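Local coordinates for protein MdcE (Pseudomonas aeruginosa, PDB 5VIP) that probably serves as the gamma subunit of a biotin-independent malonate decarboxylase and probably has transferase activity, at residues A[26-29]-A[30-34]; A[160-163]-A[164-168]; A[215-218]-A[219-222]; A[238-241]-A[242-246]. All coordinates share one frame; numbering follows the deposited sequence.

All four contacts are local, each within one helix or at a helix end, and they follow one another along the chain in the order 26-34, 160-168, 215-222 and 238-246. Two pairs touch. Contacts 1 and 4, with centres about 12 Å apart, bring helix 24-33 against helix 237-254: Trp28 packs on Val243, and Arg244 NH2 reaches Leu32 O at 3.2 Å, probably a hydrogen bond. Contacts 2 and 3, about 17 Å between centres, meet where Tyr166 OH lies 2.6 Å from Tyr217 OH. Contact 2, nearest the chain's centre, leads into strand 170-174, and contact 3 leads into the neighbouring strand 225-227, so both helix ends feed one mixed sheet.

Contact 1 of 4, residues A[26-29]-A[30-34]; sequences LAWF and QALAG
Ala33 sets its methyl over one face of the Phe29 ring, with CB 4.0 Å from the ring centroid and only 12° off the ring normal, a centred CH-pi contact. Phe29 can offer that face because its CG stands anti to the backbone N (chi1 178°), which swings the ring along the helix toward the next turn. Leu32 meets Trp28 differently: its CD1 lies in the plane of the indole, at the edge, 3.9 Å from Trp28 CE3. The spacing of both pairs is fixed by successive i to i+4 backbone bonds. Among them Ala33 N to Phe29 O, at 2.7 Å, is the shortest, while Gln30 N to Leu26 O is the straightest, at 167°. Further out, Trp28 NE1 is hydrogen-bonded to Val232 O, which probably helps to hold the indole's rotation, and Ala33 rests on Ala49 and Phe60, as Phe29 does. Gly34 then leaves the helix with a positive phi that calls for glycine, and its N still bonds to Gln30 O at 2.9 Å. These are i, i+4 side-chain pairs along an alpha-helix, with Trp28, Phe29 and Leu32 on its buried side, here laid against the antiparallel strands 46-53 and 56-63 at the edge of the mixed sheet.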
ATOM      1  N   LEU A  26      18.205   7.279 -10.636  1.00 21.44           N
ATOM      2  CA  LEU A  26      19.375   8.054 -10.241  1.00 23.43           C
ATOM      3  C   LEU A  26      19.692   9.131 -11.279  1.00 22.27           C
ATOM      4  O   LEU A  26      19.939  10.286 -10.934  1.00 24.41           O
ATOM      5  CB  LEU A  26      20.581   7.139 -10.051  1.00 26.96           C
ATOM      6  CG  LEU A  26      21.864   7.805  -9.560  1.00 27.32           C
ATOM      7  CD1 LEU A  26      21.617   8.594  -8.273  1.00 27.06           C
ATOM      8  CD2 LEU A  26      22.935   6.738  -9.350  1.00 29.61           C
ATOM      9  N   ALA A  27      19.672   8.739 -12.549  1.00 25.30           N
ATOM     10  CA  ALA A  27      19.915   9.660 -13.660  1.00 26.71           C
ATOM     11  C   ALA A  27      18.965  10.848 -13.611  1.00 26.83           C
ATOM     12  O   ALA A  27      19.383  11.996 -13.739  1.00 24.93           O
ATOM     13  CB  ALA A  27      19.781   8.936 -14.978  1.00 25.18           C
ATOM     14  N   TRP A  28      17.681  10.578 -13.407  1.00 23.85           N
ATOM     15  CA  TRP A  28      16.707  11.664 -13.379  1.00 20.86           C
ATOM     16  C   TRP A  28      16.749  12.465 -12.093  1.00 24.62           C
ATOM     17  O   TRP A  28      16.470  13.667 -12.106  1.00 25.43           O
ATOM     18  CB  TRP A  28      15.306  11.120 -13.612  1.00 23.54           C
ATOM     19  CG  TRP A  28      15.041  10.908 -15.066  1.00 26.32           C
ATOM     20  CD1 TRP A  28      15.332   9.797 -15.799  1.00 27.00           C
ATOM     21  CD2 TRP A  28      14.453  11.848 -15.971  1.00 25.64           C
ATOM     22  NE1 TRP A  28      14.949   9.982 -17.111  1.00 27.08           N
ATOM     23  CE2 TRP A  28      14.406  11.234 -17.240  1.00 26.14           C
ATOM     24  CE3 TRP A  28      13.954  13.148 -15.830  1.00 25.79           C
ATOM     25  CZ2 TRP A  28      13.883  11.875 -18.363  1.00 26.82           C
ATOM     26  CZ3 TRP A  28      13.438  13.787 -16.952  1.00 27.14           C
ATOM     27  CH2 TRP A  28      13.405  13.147 -18.198  1.00 26.54           C
ATOM     28  N   PHE A  29      17.089  11.813 -10.984  1.00 22.62           N
ATOM     29  CA  PHE A  29      17.255  12.548  -9.737  1.00 24.88           C
ATOM     30  C   PHE A  29      18.349  13.596  -9.886  1.00 26.79           C
ATOM     31  O   PHE A  29      18.167  14.760  -9.520  1.00 27.56           O
ATOM     32  CB  PHE A  29      17.591  11.610  -8.579  1.00 25.85           C
ATOM     33  CG  PHE A  29      17.814  12.324  -7.274  1.00 24.29           C
ATOM     34  CD1 PHE A  29      16.736  12.636  -6.439  1.00 25.42           C
ATOM     35  CD2 PHE A  29      19.097  12.686  -6.876  1.00 28.57           C
ATOM     36  CE1 PHE A  29      16.942  13.300  -5.228  1.00 24.38           C
ATOM     37  CE2 PHE A  29      19.308  13.344  -5.673  1.00 28.73           C
ATOM     38  CZ  PHE A  29      18.226  13.655  -4.849  1.00 28.00           C
ATOM     39  N   GLN A  30      19.486  13.166 -10.417  1.00 27.89           N
ATOM     40  CA  GLN A  30      20.636  14.051 -10.568  1.00 35.24           C
ATOM     41  C   GLN A  30      20.270  15.222 -11.478  1.00 32.73           C
ATOM     42  O   GLN A  30      20.532  16.381 -11.140  1.00 34.12           O
ATOM     43  CB  GLN A  30      21.836  13.296 -11.132  1.00 37.54           C
ATOM     44  CG  GLN A  30      23.139  14.075 -11.039  1.00 48.23           C
ATOM     45  CD  GLN A  30      24.188  13.598 -12.027  1.00 55.45           C
ATOM     46  OE1 GLN A  30      23.864  13.037 -13.078  1.00 57.00           O
ATOM     47  NE2 GLN A  30      25.457  13.806 -11.688  1.00 57.05           N
ATOM     48  N   ALA A  31      19.643  14.911 -12.615  1.00 31.42           N
ATOM     49  CA  ALA A  31      19.231  15.925 -13.582  1.00 27.13           C
ATOM     50  C   ALA A  31      18.272  16.947 -12.988  1.00 31.45           C
ATOM     51  O   ALA A  31      18.395  18.148 -13.238  1.00 29.88           O
ATOM     52  CB  ALA A  31      18.609  15.260 -14.788  1.00 30.46           C
ATOM     53  N   LEU A  32      17.316  16.478 -12.198  1.00 29.49           N
ATOM     54  CA  LEU A  32      16.277  17.362 -11.690  1.00 29.80           C
ATOM     55  C   LEU A  32      16.682  18.080 -10.398  1.00 32.87           C
ATOM     56  O   LEU A  32      16.309  19.228 -10.186  1.00 31.93           O
ATOM     57  CB  LEU A  32      14.977  16.577 -11.466  1.00 25.68           C
ATOM     58  CG  LEU A  32      14.200  16.142 -12.711  1.00 28.00           C
ATOM     59  CD1 LEU A  32      13.325  14.919 -12.411  1.00 26.36           C
ATOM     60  CD2 LEU A  32      13.350  17.299 -13.221  1.00 28.27           C
ATOM     61  N   ALA A  33      17.422  17.401  -9.529  1.00 32.59           N
ATOM     62  CA  ALA A  33      17.714  17.955  -8.211  1.00 32.46           C
ATOM     63  C   ALA A  33      19.050  18.684  -8.192  1.00 39.65           C
ATOM     64  O   ALA A  33      19.211  19.661  -7.468  1.00 42.64           O
ATOM     65  CB  ALA A  33      17.698  16.858  -7.153  1.00 31.00           C
ATOM     66  N   GLY A  34      20.005  18.200  -8.981  1.00 39.84           N
ATOM     67  CA  GLY A  34      21.278  18.877  -9.136  1.00 41.07           C
ATOM     68  C   GLY A  34      22.426  18.197  -8.419  1.00 49.15           C
ATOM     69  O   GLY A  34      23.586  18.579  -8.593  1.00 56.55           O
TER

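Contact 2 of 4, residues A[160-163]-A[164-168]; sequences AFLA and HGYQA
Phe161 and Tyr166 form an offset stack, with ring centroids 4.1 Å apart and planes inclined by 21°. The overlap is uneven: Phe161 CE2 sits over the centre of the tyrosine ring, 3.4 Å above its plane, whereas Tyr166 CG lies toward the rim of the phenylalanine. Tyr166 CB adds a CH-pi contact over the same phenylalanine, 8° off the ring normal. Flanking the stack, Leu162 CD2 approaches Tyr166 CD1 obliquely at 3.8 Å, and His164 O lies in the plane of the Phe161 ring, at its edge.

The packing goes with the way helix 158-163 ends. Its last regular i to i+4 bond, His164 N to Ala160 O, is bent to 132°, and Phe161 O is taken by Tyr166 N at 3.0 Å, a bond over five residues that folds the chain back across the helix end. Gly165 takes a positive phi that suits glycine, and its backbone passes close to the Phe161 ring, its C 3.6 Å from Phe161 CE1; a type I beta turn from Gly165 to Ala168 then leads the chain toward strand 170-174. On the side of strand 106-113 and helix 127-143, the imidazole of His164 is held at both nitrogens, ND1 by Tyr138 OH and NE2 by Ile110 O.

The Gln167 side is looser and water-mediated, though still buried. No direct bond joins Gln167 to the helix; a water spans the gap instead, donating to Leu162 O at 2.7 Å and accepting from Gln167 NE2. That amide nitrogen also bonds to the backbone of a neighbouring subunit, while Gln167 OE1 accepts from Arg142 NH2.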
ATOM      1  N   ALA A 160       6.859  -2.031  -3.968  1.00 16.61           N
ATOM      2  CA  ALA A 160       7.791  -0.916  -4.069  1.00 16.65           C
ATOM      3  C   ALA A 160       7.069   0.332  -4.551  1.00 14.10           C
ATOM      4  O   ALA A 160       7.286   1.425  -4.010  1.00 17.37           O
ATOM      5  CB  ALA A 160       8.967  -1.268  -5.009  1.00 17.23           C
ATOM      6  N   PHE A 161       6.210   0.185  -5.561  1.00 12.55           N
ATOM      7  CA  PHE A 161       5.428   1.321  -6.070  1.00 13.67           C
ATOM      8  C   PHE A 161       4.368   1.782  -5.053  1.00 16.14           C
ATOM      9  O   PHE A 161       4.118   2.982  -4.908  1.00 13.40           O
ATOM     10  CB  PHE A 161       4.761   0.960  -7.414  1.00 16.15           C
ATOM     11  CG  PHE A 161       4.057   2.119  -8.096  1.00 15.49           C
ATOM     12  CD1 PHE A 161       4.445   3.436  -7.866  1.00 17.66           C
ATOM     13  CD2 PHE A 161       3.004   1.881  -8.968  1.00 15.89           C
ATOM     14  CE1 PHE A 161       3.794   4.493  -8.491  1.00 16.35           C
ATOM     15  CE2 PHE A 161       2.352   2.933  -9.607  1.00 19.62           C
ATOM     16  CZ  PHE A 161       2.745   4.243  -9.361  1.00 16.57           C
ATOM     17  N   LEU A 162       3.740   0.843  -4.348  1.00 15.05           N
ATOM     18  CA  LEU A 162       2.778   1.236  -3.306  1.00 14.99           C
ATOM     19  C   LEU A 162       3.461   2.140  -2.271  1.00 13.97           C
ATOM     20  O   LEU A 162       2.894   3.148  -1.826  1.00 13.78           O
ATOM     21  CB  LEU A 162       2.174   0.002  -2.621  1.00 14.47           C
ATOM     22  CG  LEU A 162       1.191  -0.805  -3.474  1.00 14.64           C
ATOM     23  CD1 LEU A 162       0.775  -2.102  -2.788  1.00 15.97           C
ATOM     24  CD2 LEU A 162      -0.038   0.035  -3.805  1.00 12.55           C
ATOM     25  N   ALA A 163       4.700   1.794  -1.925  1.00 11.57           N
ATOM     26  CA  ALA A 163       5.450   2.518  -0.897  1.00 13.80           C
ATOM     27  C   ALA A 163       6.032   3.826  -1.418  1.00 16.25           C
ATOM     28  O   ALA A 163       6.187   4.785  -0.669  1.00 14.45           O
ATOM     29  CB  ALA A 163       6.575   1.642  -0.343  1.00 14.40           C
ATOM     30  N   HIS A 164       6.368   3.849  -2.703  1.00 14.29           N
ATOM     31  CA  HIS A 164       7.077   4.985  -3.275  1.00 16.60           C
ATOM     32  C   HIS A 164       6.430   5.406  -4.583  1.00 15.43           C
ATOM     33  O   HIS A 164       6.787   4.910  -5.652  1.00 18.51           O
ATOM     34  CB  HIS A 164       8.547   4.627  -3.493  1.00 16.41           C
ATOM     35  CG  HIS A 164       9.358   5.737  -4.079  1.00 17.39           C
ATOM     36  ND1 HIS A 164       9.484   6.970  -3.471  1.00 17.29           N
ATOM     37  CD2 HIS A 164      10.103   5.796  -5.210  1.00 18.46           C
ATOM     38  CE1 HIS A 164      10.261   7.744  -4.209  1.00 17.82           C
ATOM     39  NE2 HIS A 164      10.656   7.055  -5.266  1.00 16.91           N
ATOM     40  N   GLY A 165       5.438   6.280  -4.478  1.00 15.50           N
ATOM     41  CA  GLY A 165       4.782   6.818  -5.641  1.00 16.11           C
ATOM     42  C   GLY A 165       3.271   6.719  -5.657  1.00 15.72           C
ATOM     43  O   GLY A 165       2.622   7.644  -6.107  1.00 16.37           O
ATOM     44  N   TYR A 166       2.690   5.618  -5.183  1.00 14.00           N
ATOM     45  CA  TYR A 166       1.286   5.390  -5.508  1.00 15.17           C
ATOM     46  C   TYR A 166       0.330   6.203  -4.612  1.00 15.79           C
ATOM     47  O   TYR A 166      -0.879   6.203  -4.840  1.00 18.75           O
ATOM     48  CB  TYR A 166       0.903   3.915  -5.389  1.00 13.80           C
ATOM     49  CG  TYR A 166       0.129   3.388  -6.585  1.00 15.60           C
ATOM     50  CD1 TYR A 166       0.261   2.064  -6.992  1.00 15.99           C
ATOM     51  CD2 TYR A 166      -0.639   4.244  -7.379  1.00 15.88           C
ATOM     52  CE1 TYR A 166      -0.434   1.584  -8.099  1.00 17.48           C
ATOM     53  CE2 TYR A 166      -1.314   3.770  -8.495  1.00 20.62           C
ATOM     54  CZ  TYR A 166      -1.215   2.440  -8.840  1.00 17.70           C
ATOM     55  OH  TYR A 166      -1.878   1.960  -9.961  1.00 21.54           O
ATOM     56  N   GLN A 167       0.842   6.910  -3.611  1.00 14.35           N
ATOM     57  CA  GLN A 167      -0.019   7.799  -2.832  1.00 14.62           C
ATOM     58  C   GLN A 167      -0.111   9.213  -3.420  1.00 15.27           C
ATOM     59  O   GLN A 167      -0.679  10.103  -2.801  1.00 16.40           O
ATOM     60  CB  GLN A 167       0.468   7.882  -1.384  1.00 17.18           C
ATOM     61  CG  GLN A 167       0.127   6.656  -0.552  1.00 14.42           C
ATOM     62  CD  GLN A 167      -1.377   6.370  -0.526  1.00 12.48           C
ATOM     63  OE1 GLN A 167      -2.174   7.237  -0.184  1.00 13.48           O
ATOM     64  NE2 GLN A 167      -1.760   5.150  -0.894  1.00 12.02           N
ATOM     65  N   ALA A 168       0.441   9.419  -4.611  1.00 15.53           N
ATOM     66  CA  ALA A 168       0.535  10.769  -5.185  1.00 18.29           C
ATOM     67  C   ALA A 168      -0.828  11.400  -5.511  1.00 20.04           C
ATOM     68  O   ALA A 168      -1.775  10.705  -5.891  1.00 18.22           O
ATOM     69  CB  ALA A 168       1.405  10.735  -6.455  1.00 17.06           C
TER
HETATM   70  O   HOH W   1       0.147   3.076  -1.797  1.00 16.07           O

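Contact 3 of 4, residues A[215-218]-A[219-222]; sequences DSYA and SLGL
Tyr217 and Leu222 cross at about a right angle, the leucine lying against the phenolic end of the ring. Leu222 CD1 comes to 3.5 Å from Tyr217 CE1, and Leu222 CB is equally close to Tyr217 CZ and OH, so two parts of the branched chain touch the ring's far half. With CG anti to the backbone N (chi1 -178°), Tyr217 extends along the helix past its end to meet them. Leu220 touches the near half more lightly, its CD1 4.2 Å from Tyr217 CD1. Ser219 is turned quite another way: OG stands between the backbone N and carbonyl carbon (chi1 79°) and donates to Ser216 O at 2.6 Å, gripping the carbonyl one turn back. There the backbone tightens into i to i+3 bonds, Leu220 N to Tyr217 O and Gly221 N to Ala218 O, both 3.0 Å, each donor well above its carbonyl plane. Gly221, with positive phi, ends this run. Leu220 and Leu222 pack on apolar side chains of a neighbouring subunit, and Tyr217 on a polar one. The end of helix 214-219 and the loop after it thus lie at a subunit boundary and lead to strand 225-227, outermost of the mixed sheet within this chain.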
ATOM      1  N   ASP A 215       1.008   2.464 -22.174  1.00 31.09           N
ATOM      2  CA  ASP A 215      -0.209   2.849 -22.884  1.00 27.46           C
ATOM      3  C   ASP A 215      -1.433   2.136 -22.302  1.00 24.16           C
ATOM      4  O   ASP A 215      -2.479   2.751 -22.077  1.00 24.30           O
ATOM      5  CB  ASP A 215      -0.085   2.551 -24.375  1.00 29.83           C
ATOM      6  CG  ASP A 215       0.664   3.636 -25.118  1.00 31.89           C
ATOM      7  OD1 ASP A 215       0.548   4.810 -24.718  1.00 33.96           O
ATOM      8  OD2 ASP A 215       1.372   3.315 -26.094  1.00 41.11           O
ATOM      9  N   SER A 216      -1.293   0.832 -22.073  1.00 24.94           N
ATOM     10  CA  SER A 216      -2.335   0.051 -21.422  1.00 24.06           C
ATOM     11  C   SER A 216      -2.705   0.639 -20.067  1.00 24.89           C
ATOM     12  O   SER A 216      -3.885   0.800 -19.762  1.00 23.51           O
ATOM     13  CB  SER A 216      -1.885  -1.394 -21.248  1.00 28.94           C
ATOM     14  OG  SER A 216      -1.735  -2.027 -22.505  1.00 30.10           O
ATOM     15  N   TYR A 217      -1.692   0.962 -19.262  1.00 21.91           N
ATOM     16  CA  TYR A 217      -1.930   1.523 -17.934  1.00 22.58           C
ATOM     17  C   TYR A 217      -2.668   2.851 -18.039  1.00 23.80           C
ATOM     18  O   TYR A 217      -3.610   3.104 -17.291  1.00 24.42           O
ATOM     19  CB  TYR A 217      -0.609   1.695 -17.171  1.00 23.08           C
ATOM     20  CG  TYR A 217      -0.774   2.221 -15.758  1.00 21.47           C
ATOM     21  CD1 TYR A 217      -1.203   1.386 -14.733  1.00 22.34           C
ATOM     22  CD2 TYR A 217      -0.486   3.544 -15.449  1.00 20.20           C
ATOM     23  CE1 TYR A 217      -1.352   1.857 -13.438  1.00 21.41           C
ATOM     24  CE2 TYR A 217      -0.637   4.030 -14.154  1.00 22.64           C
ATOM     25  CZ  TYR A 217      -1.066   3.175 -13.151  1.00 24.08           C
ATOM     26  OH  TYR A 217      -1.217   3.643 -11.861  1.00 22.59           O
ATOM     27  N   ALA A 218      -2.247   3.687 -18.993  1.00 22.55           N
ATOM     28  CA  ALA A 218      -2.879   4.981 -19.218  1.00 21.38           C
ATOM     29  C   ALA A 218      -4.361   4.828 -19.576  1.00 25.40           C
ATOM     30  O   ALA A 218      -5.190   5.660 -19.188  1.00 22.99           O
ATOM     31  CB  ALA A 218      -2.128   5.758 -20.323  1.00 26.02           C
ATOM     32  N   SER A 219      -4.705   3.751 -20.281  1.00 23.42           N
ATOM     33  CA  SER A 219      -6.097   3.525 -20.670  1.00 23.43           C
ATOM     34  C   SER A 219      -7.005   3.245 -19.465  1.00 28.85           C
ATOM     35  O   SER A 219      -8.227   3.368 -19.566  1.00 29.08           O
ATOM     36  CB  SER A 219      -6.192   2.376 -21.678  1.00 26.51           C
ATOM     37  OG  SER A 219      -6.107   1.113 -21.046  1.00 28.62           O
ATOM     38  N   LEU A 220      -6.411   2.864 -18.333  1.00 29.59           N
ATOM     39  CA  LEU A 220      -7.165   2.666 -17.088  1.00 26.13           C
ATOM     40  C   LEU A 220      -7.600   3.980 -16.436  1.00 26.87           C
ATOM     41  O   LEU A 220      -8.387   3.978 -15.490  1.00 31.84           O
ATOM     42  CB  LEU A 220      -6.332   1.852 -16.094  1.00 20.00           C
ATOM     43  CG  LEU A 220      -5.998   0.417 -16.508  1.00 20.00           C
ATOM     44  CD1 LEU A 220      -5.049  -0.223 -15.506  1.00 20.00           C
ATOM     45  CD2 LEU A 220      -7.264  -0.410 -16.656  1.00 20.00           C
ATOM     46  N   GLY A 221      -7.068   5.101 -16.912  1.00 26.54           N
ATOM     47  CA  GLY A 221      -7.388   6.393 -16.320  1.00 26.25           C
ATOM     48  C   GLY A 221      -6.643   6.707 -15.030  1.00 23.03           C
ATOM     49  O   GLY A 221      -7.084   7.543 -14.239  1.00 25.95           O
ATOM     50  N   LEU A 222      -5.507   6.053 -14.821  1.00 22.91           N
ATOM     51  CA  LEU A 222      -4.731   6.219 -13.589  1.00 21.76           C
ATOM     52  C   LEU A 222      -3.577   7.225 -13.693  1.00 25.39           C
ATOM     53  O   LEU A 222      -2.960   7.555 -12.685  1.00 28.41           O
ATOM     54  CB  LEU A 222      -4.182   4.862 -13.146  1.00 24.28           C
ATOM     55  CG  LEU A 222      -5.279   3.863 -12.760  1.00 24.33           C
ATOM     56  CD1 LEU A 222      -4.719   2.454 -12.640  1.00 24.26           C
ATOM     57  CD2 LEU A 222      -5.957   4.288 -11.466  1.00 27.00           C
TER

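Contact 4 of 4, residues A[238-241]-A[242-246]; sequences ADLV and RVRTC
Two consecutive turns of the alpha-helix 237-254 make up this contact, and an i, i+3 salt bridge spans them between Asp239 and Arg242. Arg242 NH2 donates to Asp239 OD1 at 2.8 Å with an angle of 159°. The two flat groups are steeply turned, their planes 74° apart: the acceptor lies close to the guanidinium plane, but the nitrogen meets OD1 from above the carboxylate plane. A bend at chi3 folds the arginine back along the helix, which also lays one face of its guanidinium over Ala238 O and brings NH2 to 3.5 Å from Ala238 CB. The charges have further partners before the helix: Arg242 NH2 also forms a salt bridge with Glu230, and Asp239 OD1 takes Glu230 N as well as Arg242 NH2, while OD2 takes Thr231 N.

Arg244 reaches out in contrast, extended from CG to NE. One face of its guanidinium covers Leu240, whose CG stands 3.8 Å above the plane near the centre, an apolar cover for a charged group. Leu240 itself packs on Ala31 and Leu32, so this face of the helix packs on helix 24-33.

Regular i to i+4 backbone bonds underlie all this, Val243 N to Asp239 O being as straight as 164°. Val241 O accepts twice, from Thr245 N at 3.0 Å and from Thr245 OG1 at 2.7 Å, the two donors arriving on opposite faces of the carbonyl plane.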
ATOM      1  N   ALA A 238      16.257  19.653 -23.330  1.00 26.75           N
ATOM      2  CA  ALA A 238      14.861  19.849 -23.717  1.00 29.44           C
ATOM      3  C   ALA A 238      13.933  18.931 -22.916  1.00 28.92           C
ATOM      4  O   ALA A 238      12.817  19.310 -22.564  1.00 29.23           O
ATOM      5  CB  ALA A 238      14.682  19.603 -25.210  1.00 31.85           C
ATOM      6  N   ASP A 239      14.399  17.716 -22.658  1.00 25.92           N
ATOM      7  CA  ASP A 239      13.651  16.768 -21.840  1.00 27.06           C
ATOM      8  C   ASP A 239      13.438  17.327 -20.435  1.00 29.02           C
ATOM      9  O   ASP A 239      12.316  17.330 -19.903  1.00 27.90           O
ATOM     10  CB  ASP A 239      14.386  15.434 -21.767  1.00 26.08           C
ATOM     11  CG  ASP A 239      14.249  14.615 -23.032  1.00 29.01           C
ATOM     12  OD1 ASP A 239      13.298  14.856 -23.808  1.00 28.69           O
ATOM     13  OD2 ASP A 239      15.080  13.706 -23.235  1.00 29.39           O
ATOM     14  N   LEU A 240      14.530  17.809 -19.846  1.00 27.86           N
ATOM     15  CA  LEU A 240      14.514  18.365 -18.503  1.00 28.23           C
ATOM     16  C   LEU A 240      13.531  19.530 -18.445  1.00 31.58           C
ATOM     17  O   LEU A 240      12.757  19.661 -17.495  1.00 27.43           O
ATOM     18  CB  LEU A 240      15.928  18.802 -18.098  1.00 28.71           C
ATOM     19  CG  LEU A 240      16.276  18.997 -16.628  1.00 39.40           C
ATOM     20  CD1 LEU A 240      15.862  17.774 -15.812  1.00 32.62           C
ATOM     21  CD2 LEU A 240      17.779  19.259 -16.474  1.00 33.24           C
ATOM     22  N   VAL A 241      13.543  20.353 -19.492  1.00 29.29           N
ATOM     23  CA  VAL A 241      12.625  21.479 -19.605  1.00 30.24           C
ATOM     24  C   VAL A 241      11.168  21.022 -19.714  1.00 28.04           C
ATOM     25  O   VAL A 241      10.284  21.591 -19.076  1.00 28.04           O
ATOM     26  CB  VAL A 241      12.979  22.362 -20.834  1.00 29.74           C
ATOM     27  CG1 VAL A 241      11.885  23.387 -21.102  1.00 31.49           C
ATOM     28  CG2 VAL A 241      14.321  23.040 -20.617  1.00 28.73           C
ATOM     29  N   ARG A 242      10.917  20.002 -20.528  1.00 27.39           N
ATOM     30  CA  ARG A 242       9.556  19.505 -20.686  1.00 27.35           C
ATOM     31  C   ARG A 242       9.051  18.894 -19.376  1.00 25.88           C
ATOM     32  O   ARG A 242       7.908  19.123 -18.981  1.00 26.54           O
ATOM     33  CB  ARG A 242       9.467  18.481 -21.830  1.00 25.24           C
ATOM     34  CG  ARG A 242       9.600  19.101 -23.238  1.00 33.99           C
ATOM     35  CD  ARG A 242       9.366  18.082 -24.363  1.00 35.84           C
ATOM     36  NE  ARG A 242      10.560  17.289 -24.638  1.00 34.47           N
ATOM     37  CZ  ARG A 242      11.486  17.618 -25.535  1.00 33.01           C
ATOM     38  NH1 ARG A 242      11.351  18.721 -26.260  1.00 36.51           N
ATOM     39  NH2 ARG A 242      12.552  16.841 -25.711  1.00 35.73           N
ATOM     40  N   VAL A 243       9.901  18.127 -18.701  1.00 25.71           N
ATOM     41  CA  VAL A 243       9.490  17.476 -17.458  1.00 25.46           C
ATOM     42  C   VAL A 243       9.285  18.496 -16.335  1.00 25.85           C
ATOM     43  O   VAL A 243       8.292  18.433 -15.615  1.00 24.45           O
ATOM     44  CB  VAL A 243      10.504  16.408 -17.019  1.00 26.72           C
ATOM     45  CG1 VAL A 243      10.191  15.914 -15.587  1.00 26.02           C
ATOM     46  CG2 VAL A 243      10.489  15.257 -17.999  1.00 27.81           C
ATOM     47  N   ARG A 244      10.201  19.454 -16.204  1.00 25.05           N
ATOM     48  CA  ARG A 244      10.041  20.505 -15.198  1.00 24.79           C
ATOM     49  C   ARG A 244       8.755  21.288 -15.424  1.00 27.15           C
ATOM     50  O   ARG A 244       8.051  21.632 -14.469  1.00 28.89           O
ATOM     51  CB  ARG A 244      11.244  21.452 -15.198  1.00 29.24           C
ATOM     52  CG  ARG A 244      12.384  20.948 -14.341  1.00 31.98           C
ATOM     53  CD  ARG A 244      13.632  21.793 -14.459  1.00 34.32           C
ATOM     54  NE  ARG A 244      14.672  21.257 -13.587  1.00 41.12           N
ATOM     55  CZ  ARG A 244      15.964  21.550 -13.684  1.00 44.11           C
ATOM     56  NH1 ARG A 244      16.384  22.379 -14.628  1.00 42.00           N
ATOM     57  NH2 ARG A 244      16.833  21.003 -12.841  1.00 42.99           N
ATOM     58  N   THR A 245       8.444  21.549 -16.687  1.00 24.82           N
ATOM     59  CA  THR A 245       7.229  22.273 -17.040  1.00 23.98           C
ATOM     60  C   THR A 245       5.995  21.502 -16.598  1.00 28.24           C
ATOM     61  O   THR A 245       5.090  22.055 -15.979  1.00 26.34           O
ATOM     62  CB  THR A 245       7.152  22.523 -18.551  1.00 25.76           C
ATOM     63  OG1 THR A 245       8.239  23.372 -18.935  1.00 31.23           O
ATOM     64  CG2 THR A 245       5.839  23.195 -18.918  1.00 29.33           C
ATOM     65  N   CYS A 246       5.981  20.213 -16.923  1.00 27.32           N
ATOM     66  CA  CYS A 246       4.859  19.342 -16.587  1.00 26.71           C
ATOM     67  C   CYS A 246       4.684  19.210 -15.071  1.00 23.64           C
ATOM     68  O   CYS A 246       3.563  19.291 -14.563  1.00 29.17           O
ATOM     69  CB  CYS A 246       5.062  17.975 -17.238  1.00 30.70           C
ATOM     70  SG  CYS A 246       3.628  16.870 -17.124  1.00 34.27           S
TER